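Long-range contacts in mandelate racemase/muconate lactonizing enzyme family protein (Azoarcus sp., PDB 2QDE), which belongs to the enolase superfamily, pairing an N-terminal capping domain with a TIM-barrel domain that holds a barium ion in this crystal structure: residues 4-9 / 39-44; 164-169 / 190-195; 220-225 / 243-248. All blocks are in the same frame, centred on the assembly; numbering follows the deposited sequence.

Contact 1: 4-9 / 39-44; sequences KITKVE and HSDEGL
Lys7 lays its aliphatic chain over one face of the His39 imidazole, the two side chains running the same way from neighbouring antiparallel strands. Because Lys7 CG is anti to the backbone N (chi1 -174°) and the carbons beyond it are extended, the chain keeps alongside the ring. Lys7 CB meets His39 CB at 3.6 Å, and Lys7 CE makes a CH-pi contact 4.2 Å from the centroid of the His39 ring, offset toward its rim. A long lysine suits this partly exposed place, since its methylenes can cover the ring while the charged end need not be buried. At the ring's edge Lys7 O lies in plane and accepts a weak bond from His39 ND1 as well as a firm one of 2.9 Å from His39 N, and Glu9 OE1 comes within 3.0 Å of His39 CE1, its carboxylate nearly coplanar with the imidazole. Such a neighbour would probably favour a positive ring, though the nearby Lys7 ammonium would oppose it.

His39 O is the other shared acceptor: Thr6 N reaches it at 2.9 Å, and Lys7 N and Thr6 OG1 add weak bonds, so two residues of 4-9 face one of 39-44. Beyond Ser40 the backbone pairing dwindles to a weak bond from Asp41 N to Lys4 O, while Asp41 OD1 takes Lys4 N at 3.1 Å from above the carboxylate plane and also binds Leu3 N. Thr6 CG2 rests 3.6 Å from Asp41 CB, this methyl branch making the apolar contact while OG1 turns to His39 O. Ser40 OG turns back to Leu44 O at 2.7 Å, pinning the turn toward strand 45-49. The doubled pairing at His39 is a classic beta bulge, set here in the antiparallel sheet of the N-terminal domain.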
loop_
_atom_site.group_PDB
_atom_site.type_symbol
_atom_site.label_atom_id
_atom_site.label_comp_id
_atom_site.label_asym_id
_atom_site.label_seq_id
_atom_site.Cartn_x
_atom_site.Cartn_y
_atom_site.Cartn_z
ATOM N N LYS A 4 15.006 -46.584 -18.768
ATOM C CA LYS A 4 14.347 -45.641 -19.662
ATOM C C LYS A 4 12.924 -46.052 -20.031
ATOM O O LYS A 4 12.630 -47.238 -20.216
ATOM C CB LYS A 4 15.187 -45.378 -20.922
ATOM C CG LYS A 4 15.841 -46.582 -21.563
ATOM C CD LYS A 4 16.794 -46.134 -22.681
ATOM C CE LYS A 4 18.003 -45.376 -22.114
ATOM N NZ LYS A 4 18.807 -44.673 -23.166
ATOM N N ILE A 5 12.035 -45.060 -20.091
ATOM C CA ILE A 5 10.627 -45.281 -20.426
ATOM C C ILE A 5 10.523 -45.657 -21.896
ATOM O O ILE A 5 10.999 -44.934 -22.765
ATOM C CB ILE A 5 9.792 -44.004 -20.165
ATOM C CG1 ILE A 5 9.855 -43.645 -18.678
ATOM C CG2 ILE A 5 8.346 -44.224 -20.587
ATOM C CD1 ILE A 5 9.365 -42.249 -18.370
ATOM N N THR A 6 9.891 -46.787 -22.174
ATOM C CA THR A 6 9.766 -47.263 -23.547
ATOM C C THR A 6 8.325 -47.368 -24.011
ATOM O O THR A 6 8.065 -47.564 -25.199
ATOM C CB THR A 6 10.394 -48.654 -23.694
ATOM O OG1 THR A 6 9.708 -49.567 -22.834
ATOM C CG2 THR A 6 11.859 -48.621 -23.315
ATOM N N LYS A 7 7.387 -47.241 -23.079
ATOM C CA LYS A 7 5.982 -47.359 -23.426
ATOM C C LYS A 7 5.102 -46.595 -22.446
ATOM O O LYS A 7 5.263 -46.701 -21.233
ATOM C CB LYS A 7 5.610 -48.844 -23.450
ATOM C CG LYS A 7 4.212 -49.193 -23.923
ATOM C CD LYS A 7 4.101 -50.722 -24.013
ATOM C CE LYS A 7 2.666 -51.204 -23.871
ATOM N NZ LYS A 7 2.591 -52.699 -23.758
ATOM N N VAL A 8 4.173 -45.812 -22.986
ATOM C CA VAL A 8 3.263 -45.045 -22.156
ATOM C C VAL A 8 1.848 -45.527 -22.446
ATOM O O VAL A 8 1.380 -45.470 -23.588
ATOM C CB VAL A 8 3.395 -43.534 -22.451
ATOM C CG1 VAL A 8 2.428 -42.744 -21.592
ATOM C CG2 VAL A 8 4.823 -43.089 -22.185
ATOM N N GLU A 9 1.171 -46.008 -21.408
ATOM C CA GLU A 9 -0.181 -46.536 -21.544
ATOM C C GLU A 9 -1.210 -45.871 -20.629
ATOM O O GLU A 9 -1.026 -45.813 -19.413
ATOM C CB GLU A 9 -0.156 -48.050 -21.286
ATOM C CG GLU A 9 -1.514 -48.679 -21.030
ATOM C CD GLU A 9 -1.416 -50.169 -20.768
ATOM O OE1 GLU A 9 -0.322 -50.632 -20.376
ATOM O OE2 GLU A 9 -2.432 -50.878 -20.939
ATOM N N HIS A 39 5.890 -47.966 -18.744
ATOM C CA HIS A 39 6.712 -49.163 -18.883
ATOM C C HIS A 39 8.184 -48.852 -19.106
ATOM O O HIS A 39 8.524 -48.054 -19.972
ATOM C CB HIS A 39 6.222 -50.006 -20.060
ATOM C CG HIS A 39 4.807 -50.471 -19.927
ATOM N ND1 HIS A 39 3.726 -49.663 -20.208
ATOM C CD2 HIS A 39 4.295 -51.661 -19.530
ATOM C CE1 HIS A 39 2.609 -50.335 -19.990
ATOM N NE2 HIS A 39 2.928 -51.549 -19.579
ATOM N N SER A 40 9.058 -49.493 -18.336
ATOM C CA SER A 40 10.495 -49.286 -18.493
ATOM C C SER A 40 11.087 -50.430 -19.319
ATOM O O SER A 40 10.427 -51.447 -19.554
ATOM C CB SER A 40 11.191 -49.247 -17.136
ATOM O OG SER A 40 11.322 -50.548 -16.602
ATOM N N ASP A 41 12.337 -50.268 -19.736
ATOM C CA ASP A 41 13.010 -51.282 -20.544
ATOM C C ASP A 41 13.590 -52.429 -19.722
ATOM O O ASP A 41 14.140 -53.383 -20.273
ATOM C CB ASP A 41 14.106 -50.633 -21.390
ATOM C CG ASP A 41 15.086 -49.831 -20.561
ATOM O OD1 ASP A 41 14.800 -49.570 -19.371
ATOM O OD2 ASP A 41 16.143 -49.446 -21.104
ATOM N N GLU A 42 13.467 -52.348 -18.405
ATOM C CA GLU A 42 13.974 -53.413 -17.553
ATOM C C GLU A 42 12.852 -54.079 -16.752
ATOM O O GLU A 42 13.029 -54.430 -15.584
ATOM C CB GLU A 42 15.078 -52.870 -16.629
ATOM C CG GLU A 42 16.422 -52.688 -17.364
ATOM C CD GLU A 42 17.484 -51.926 -16.566
ATOM O OE1 GLU A 42 17.718 -52.263 -15.383
ATOM O OE2 GLU A 42 18.106 -50.996 -17.131
ATOM N N GLY A 43 11.690 -54.239 -17.384
ATOM C CA GLY A 43 10.572 -54.902 -16.728
ATOM C C GLY A 43 9.714 -54.133 -15.737
ATOM O O GLY A 43 8.513 -54.396 -15.633
ATOM N N LEU A 44 10.301 -53.193 -14.998
ATOM C CA LEU A 44 9.519 -52.432 -14.022
ATOM C C LEU A 44 8.518 -51.493 -14.683
ATOM O O LEU A 44 8.804 -50.879 -15.713
ATOM C CB LEU A 44 10.437 -51.623 -13.100
ATOM C CG LEU A 44 11.486 -52.403 -12.303
ATOM C CD1 LEU A 44 12.249 -51.435 -11.403
ATOM C CD2 LEU A 44 10.811 -53.479 -11.470
#

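Contact 2: 164-169 / 190-195; sequences VKLKAG and VDLFID. With BA (barium ion), chain I.
Lys165 runs across the Phe193 ring toward Asp195, from one parallel strand to the next. Its CB sits over one face of the ring, a CH-pi contact 4.1 Å from the Phe193 centroid, offset toward the rim. Lys165 CG and CD then pass the ring's CE1 corner, CD at 3.6 Å from Phe193 CE1. CE comes up against Asp195, 3.1 Å from OD2 and close to CB, and NZ closes a salt bridge of 2.8 Å with Asp195 OD2, arriving on the anti side and 30° out of the carboxylate plane. With CG anti to the backbone N (chi1 170°) and every later torsion extended, the chain can span this distance; NZ also pairs with Glu221.

The backbones that carry these side chains are laced in parallel register. Leu166 N donates to Phe193 O at 3.0 Å, and Asp195 N to Leu166 O at 2.8 Å. Val164, Leu166, Leu192 and Ile194 occupy the other face, where branched aliphatics suit the packing against helices 146-159 and 172-186; Leu192 CD1 lies 3.8 Å from Val164 CG1.

Asp195 OD2 also binds the barium ion, at 2.7 Å, and OD1 is a longer ligand. A carboxylate oxygen shared between ammonium and metal suggests that Lys165 probably offsets part of the negative charge gathered here and may help to hold the Asp195 carboxylate in place.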
loop_
_atom_site.group_PDB
_atom_site.type_symbol
_atom_site.label_atom_id
_atom_site.label_comp_id
_atom_site.label_asym_id
_atom_site.label_seq_id
_atom_site.Cartn_x
_atom_site.Cartn_y
_atom_site.Cartn_z
ATOM N N VAL A 164 -15.672 -33.598 10.888
ATOM C CA VAL A 164 -16.792 -33.881 10.008
ATOM C C VAL A 164 -17.020 -32.693 9.081
ATOM O O VAL A 164 -17.251 -31.579 9.541
ATOM C CB VAL A 164 -18.071 -34.148 10.832
ATOM C CG1 VAL A 164 -19.278 -34.234 9.915
ATOM C CG2 VAL A 164 -17.912 -35.441 11.627
ATOM N N LYS A 165 -16.966 -32.943 7.778
ATOM C CA LYS A 165 -17.153 -31.902 6.775
ATOM C C LYS A 165 -18.465 -32.101 6.006
ATOM O O LYS A 165 -18.776 -33.221 5.604
ATOM C CB LYS A 165 -15.966 -31.926 5.808
ATOM C CG LYS A 165 -16.126 -31.061 4.570
ATOM C CD LYS A 165 -14.862 -31.117 3.721
ATOM C CE LYS A 165 -15.107 -30.616 2.321
ATOM N NZ LYS A 165 -13.854 -30.593 1.532
ATOM N N LEU A 166 -19.220 -31.018 5.809
ATOM C CA LEU A 166 -20.492 -31.071 5.088
ATOM C C LEU A 166 -20.424 -30.255 3.798
ATOM O O LEU A 166 -19.672 -29.284 3.703
ATOM C CB LEU A 166 -21.637 -30.506 5.958
ATOM C CG LEU A 166 -21.713 -30.981 7.415
ATOM C CD1 LEU A 166 -22.739 -30.160 8.172
ATOM C CD2 LEU A 166 -22.057 -32.472 7.475
ATOM N N LYS A 167 -21.192 -30.659 2.793
ATOM C CA LYS A 167 -21.238 -29.901 1.545
ATOM C C LYS A 167 -22.495 -29.043 1.568
ATOM O O LYS A 167 -23.596 -29.559 1.775
ATOM C CB LYS A 167 -21.261 -30.850 0.347
ATOM C CG LYS A 167 -19.998 -31.676 0.243
ATOM C CD LYS A 167 -19.886 -32.447 -1.059
ATOM C CE LYS A 167 -18.537 -33.153 -1.131
ATOM N NZ LYS A 167 -18.445 -34.065 -2.312
ATOM N N ALA A 168 -22.340 -27.747 1.339
ATOM C CA ALA A 168 -23.472 -26.825 1.402
ATOM C C ALA A 168 -23.973 -26.383 0.040
ATOM O O ALA A 168 -23.502 -25.362 -0.487
ATOM C CB ALA A 168 -23.057 -25.616 2.220
ATOM N N GLY A 169 -24.925 -27.146 -0.508
ATOM C CA GLY A 169 -25.481 -26.829 -1.807
ATOM C C GLY A 169 -26.479 -25.681 -1.824
ATOM O O GLY A 169 -26.477 -24.857 -2.755
ATOM N N VAL A 190 -17.197 -31.190 18.821
ATOM C CA VAL A 190 -16.750 -31.818 17.579
ATOM C C VAL A 190 -16.357 -30.788 16.520
ATOM O O VAL A 190 -17.038 -29.775 16.352
ATOM C CB VAL A 190 -17.852 -32.729 17.006
ATOM C CG1 VAL A 190 -17.526 -33.118 15.569
ATOM C CG2 VAL A 190 -17.989 -33.968 17.868
ATOM N N ASP A 191 -15.245 -31.055 15.831
ATOM C CA ASP A 191 -14.733 -30.194 14.761
ATOM C C ASP A 191 -15.668 -30.367 13.558
ATOM O O ASP A 191 -15.630 -31.385 12.874
ATOM C CB ASP A 191 -13.304 -30.626 14.389
ATOM C CG ASP A 191 -12.699 -29.796 13.250
ATOM O OD1 ASP A 191 -13.431 -29.032 12.585
ATOM O OD2 ASP A 191 -11.479 -29.926 13.008
ATOM N N LEU A 192 -16.511 -29.371 13.315
ATOM C CA LEU A 192 -17.469 -29.422 12.217
ATOM C C LEU A 192 -17.339 -28.202 11.303
ATOM O O LEU A 192 -17.266 -27.072 11.786
ATOM C CB LEU A 192 -18.888 -29.476 12.789
ATOM C CG LEU A 192 -20.056 -29.415 11.805
ATOM C CD1 LEU A 192 -20.093 -30.697 10.979
ATOM C CD2 LEU A 192 -21.365 -29.223 12.570
ATOM N N PHE A 193 -17.289 -28.425 9.990
ATOM C CA PHE A 193 -17.212 -27.308 9.054
ATOM C C PHE A 193 -17.902 -27.624 7.735
ATOM O O PHE A 193 -18.308 -28.761 7.504
ATOM C CB PHE A 193 -15.755 -26.849 8.837
ATOM C CG PHE A 193 -14.859 -27.865 8.179
ATOM C CD1 PHE A 193 -14.629 -27.823 6.804
ATOM C CD2 PHE A 193 -14.179 -28.817 8.947
ATOM C CE1 PHE A 193 -13.723 -28.713 6.195
ATOM C CE2 PHE A 193 -13.273 -29.712 8.355
ATOM C CZ PHE A 193 -13.042 -29.657 6.976
ATOM N N ILE A 194 -18.054 -26.615 6.881
ATOM C CA ILE A 194 -18.729 -26.807 5.601
ATOM C C ILE A 194 -17.895 -26.363 4.401
ATOM O O ILE A 194 -17.011 -25.516 4.523
ATOM C CB ILE A 194 -20.069 -26.047 5.569
ATOM C CG1 ILE A 194 -19.827 -24.551 5.805
ATOM C CG2 ILE A 194 -21.007 -26.608 6.629
ATOM C CD1 ILE A 194 -21.077 -23.700 5.670
ATOM N N ASP A 195 -18.200 -26.945 3.246
ATOM C CA ASP A 195 -17.497 -26.660 1.995
ATOM C C ASP A 195 -18.508 -26.108 0.987
ATOM O O ASP A 195 -19.523 -26.743 0.718
ATOM C CB ASP A 195 -16.880 -27.954 1.471
ATOM C CG ASP A 195 -15.934 -27.733 0.308
ATOM O OD1 ASP A 195 -15.906 -26.618 -0.252
ATOM O OD2 ASP A 195 -15.222 -28.695 -0.057
HETATM BA BA BA I . -13.703 -27.771 -2.132
#

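Contact 3: 220-225 / 243-248; sequences IEQPLP and IYADES. With BA (barium ion), chain I.
The beta-alpha-beta unit of strand 220-221, helix 229-236 and strand 243-245 brings two barium ligands together, Glu221 at the end of its strand and Asp246 just after Ala245. Tyr244 N donates to Ile220 O at 3.1 Å and Gln222 N to Tyr244 O at 2.8 Å. These bonds hold the parallel strands in register, so that Glu221 and Asp246 can converge on one ion.

Glu221 OE2 binds barium at 2.8 Å and Asp246 OD2 at 2.7 Å. The two side chains approach at a slant, their carboxylate planes 53° apart, and these oxygens come within 3.2 Å of each other, a closeness that the shared cation probably makes tolerable. Glu221 reaches the ion by a fully extended chain, CG anti to the backbone N (chi1 -174°), whereas the shorter aspartate suits a residue that starts nearer to it. Each carboxylate's other oxygen has a lysine: Lys165 for Glu221, Lys273 for Asp246. Asp195 and Asn197 complete the site.

Gln222, its chain bent at chi2, tucks its CG against Glu247 OE1 at 3.4 Å; that buried oxygen has no hydrogen-bond partner in the model, though it lies near the barium ion without being a ligand. On the helix side, the compact ring of Pro223 sets CD 3.8 Å from Ile243 CG2, and Ile243 CD1 reaches Ile220 CB; Met232 of helix 229-236 covers Pro223 and Ile243. Apolar residues facing the helices are usual for a TIM barrel; acidic metal ligands at the C-terminal ends of successive strands are characteristic of the enolase superfamily.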
loop_
_atom_site.group_PDB
_atom_site.type_symbol
_atom_site.label_atom_id
_atom_site.label_comp_id
_atom_site.label_asym_id
_atom_site.label_seq_id
_atom_site.Cartn_x
_atom_site.Cartn_y
_atom_site.Cartn_z
ATOM N N ILE A 220 -15.163 -22.138 7.105
ATOM C CA ILE A 220 -15.982 -22.165 5.895
ATOM C C ILE A 220 -15.009 -22.384 4.738
ATOM O O ILE A 220 -14.144 -21.547 4.489
ATOM C CB ILE A 220 -16.717 -20.828 5.637
ATOM C CG1 ILE A 220 -17.562 -20.432 6.853
ATOM C CG2 ILE A 220 -17.603 -20.972 4.406
ATOM C CD1 ILE A 220 -18.602 -21.444 7.225
ATOM N N GLU A 221 -15.139 -23.506 4.039
ATOM C CA GLU A 221 -14.246 -23.800 2.925
ATOM C C GLU A 221 -14.689 -23.185 1.597
ATOM O O GLU A 221 -15.790 -23.457 1.103
ATOM C CB GLU A 221 -14.097 -25.311 2.754
ATOM C CG GLU A 221 -13.058 -25.721 1.706
ATOM C CD GLU A 221 -12.962 -27.232 1.536
ATOM O OE1 GLU A 221 -13.237 -27.953 2.523
ATOM O OE2 GLU A 221 -12.593 -27.690 0.424
ATOM N N GLN A 222 -13.811 -22.359 1.032
ATOM C CA GLN A 222 -14.029 -21.686 -0.251
ATOM C C GLN A 222 -15.452 -21.190 -0.509
ATOM O O GLN A 222 -16.165 -21.730 -1.365
ATOM C CB GLN A 222 -13.622 -22.611 -1.403
ATOM C CG GLN A 222 -13.426 -21.881 -2.725
ATOM C CD GLN A 222 -12.168 -21.031 -2.736
ATOM O OE1 GLN A 222 -12.191 -19.869 -3.148
ATOM N NE2 GLN A 222 -11.059 -21.609 -2.289
ATOM N N PRO A 223 -15.882 -20.148 0.216
ATOM C CA PRO A 223 -17.233 -19.624 0.013
ATOM C C PRO A 223 -17.406 -18.898 -1.324
ATOM O O PRO A 223 -18.469 -18.976 -1.943
ATOM C CB PRO A 223 -17.428 -18.692 1.213
ATOM C CG PRO A 223 -16.052 -18.211 1.494
ATOM C CD PRO A 223 -15.208 -19.454 1.330
ATOM N N LEU A 224 -16.355 -18.217 -1.773
ATOM C CA LEU A 224 -16.397 -17.444 -3.015
ATOM C C LEU A 224 -15.593 -18.088 -4.149
ATOM O O LEU A 224 -14.803 -19.001 -3.919
ATOM C CB LEU A 224 -15.874 -16.027 -2.739
ATOM C CG LEU A 224 -16.571 -15.295 -1.584
ATOM C CD1 LEU A 224 -15.780 -14.052 -1.189
ATOM C CD2 LEU A 224 -17.995 -14.928 -2.002
ATOM N N PRO A 225 -15.787 -17.613 -5.393
ATOM C CA PRO A 225 -15.062 -18.165 -6.546
ATOM C C PRO A 225 -13.549 -18.196 -6.330
ATOM O O PRO A 225 -13.000 -17.388 -5.576
ATOM C CB PRO A 225 -15.467 -17.230 -7.687
ATOM C CG PRO A 225 -16.853 -16.814 -7.294
ATOM C CD PRO A 225 -16.701 -16.539 -5.818
ATOM N N ILE A 243 -11.957 -18.555 7.307
ATOM C CA ILE A 243 -12.215 -18.796 5.897
ATOM C C ILE A 243 -11.006 -19.516 5.294
ATOM O O ILE A 243 -9.902 -18.967 5.279
ATOM C CB ILE A 243 -12.431 -17.466 5.141
ATOM C CG1 ILE A 243 -13.553 -16.654 5.804
ATOM C CG2 ILE A 243 -12.729 -17.738 3.677
ATOM C CD1 ILE A 243 -14.905 -17.341 5.810
ATOM N N TYR A 244 -11.217 -20.738 4.806
ATOM C CA TYR A 244 -10.149 -21.535 4.199
ATOM C C TYR A 244 -10.249 -21.526 2.675
ATOM O O TYR A 244 -11.345 -21.436 2.121
ATOM C CB TYR A 244 -10.213 -22.984 4.693
ATOM C CG TYR A 244 -9.548 -23.224 6.033
ATOM C CD1 TYR A 244 -9.741 -22.348 7.106
ATOM C CD2 TYR A 244 -8.760 -24.352 6.239
ATOM C CE1 TYR A 244 -9.162 -22.597 8.354
ATOM C CE2 TYR A 244 -8.177 -24.610 7.478
ATOM C CZ TYR A 244 -8.384 -23.731 8.529
ATOM O OH TYR A 244 -7.805 -23.995 9.747
ATOM N N ALA A 245 -9.105 -21.642 2.005
ATOM C CA ALA A 245 -9.074 -21.637 0.549
ATOM C C ALA A 245 -8.705 -22.999 -0.039
ATOM O O ALA A 245 -7.753 -23.637 0.408
ATOM C CB ALA A 245 -8.086 -20.593 0.066
ATOM N N ASP A 246 -9.470 -23.444 -1.032
ATOM C CA ASP A 246 -9.185 -24.704 -1.709
ATOM C C ASP A 246 -8.946 -24.352 -3.167
ATOM O O ASP A 246 -7.802 -24.217 -3.604
ATOM C CB ASP A 246 -10.359 -25.681 -1.592
ATOM C CG ASP A 246 -10.142 -26.963 -2.390
ATOM O OD1 ASP A 246 -9.066 -27.133 -3.011
ATOM O OD2 ASP A 246 -11.060 -27.810 -2.393
ATOM N N GLU A 247 -10.037 -24.175 -3.906
ATOM C CA GLU A 247 -9.951 -23.824 -5.311
ATOM C C GLU A 247 -9.035 -22.625 -5.559
ATOM O O GLU A 247 -8.322 -22.593 -6.555
ATOM C CB GLU A 247 -11.349 -23.547 -5.881
ATOM C CG GLU A 247 -12.182 -24.803 -6.119
ATOM C CD GLU A 247 -12.976 -25.254 -4.898
ATOM O OE1 GLU A 247 -12.550 -24.989 -3.752
ATOM O OE2 GLU A 247 -14.035 -25.886 -5.098
ATOM N N SER A 248 -9.052 -21.646 -4.656
ATOM C CA SER A 248 -8.208 -20.463 -4.805
ATOM C C SER A 248 -6.722 -20.781 -4.671
ATOM O O SER A 248 -5.885 -20.095 -5.259
ATOM C CB SER A 248 -8.581 -19.394 -3.774
ATOM O OG SER A 248 -9.878 -18.882 -4.018
HETATM BA BA BA I . -13.703 -27.771 -2.132
#

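Contact 1 lies at the surface, in the antiparallel sheet of the N-terminal domain, its centre about 40 Å or more from those of the other two. Contacts 2 and 3 are buried neighbours in the barrel sheet, their centres about 13 Å apart: strands 192-195 and 220-221 lie side by side, and both contacts supply ligands to one barium ion. Place in the fold shows in the chemistry. Contact 1 relies on a bulge with good and weak bonds and on lysine methylenes over a ring, in a partly exposed setting, whereas the barrel contacts combine parallel pairing with aliphatic packing toward the helices and carboxylates gathered round the metal, probably balanced by it and by lysines.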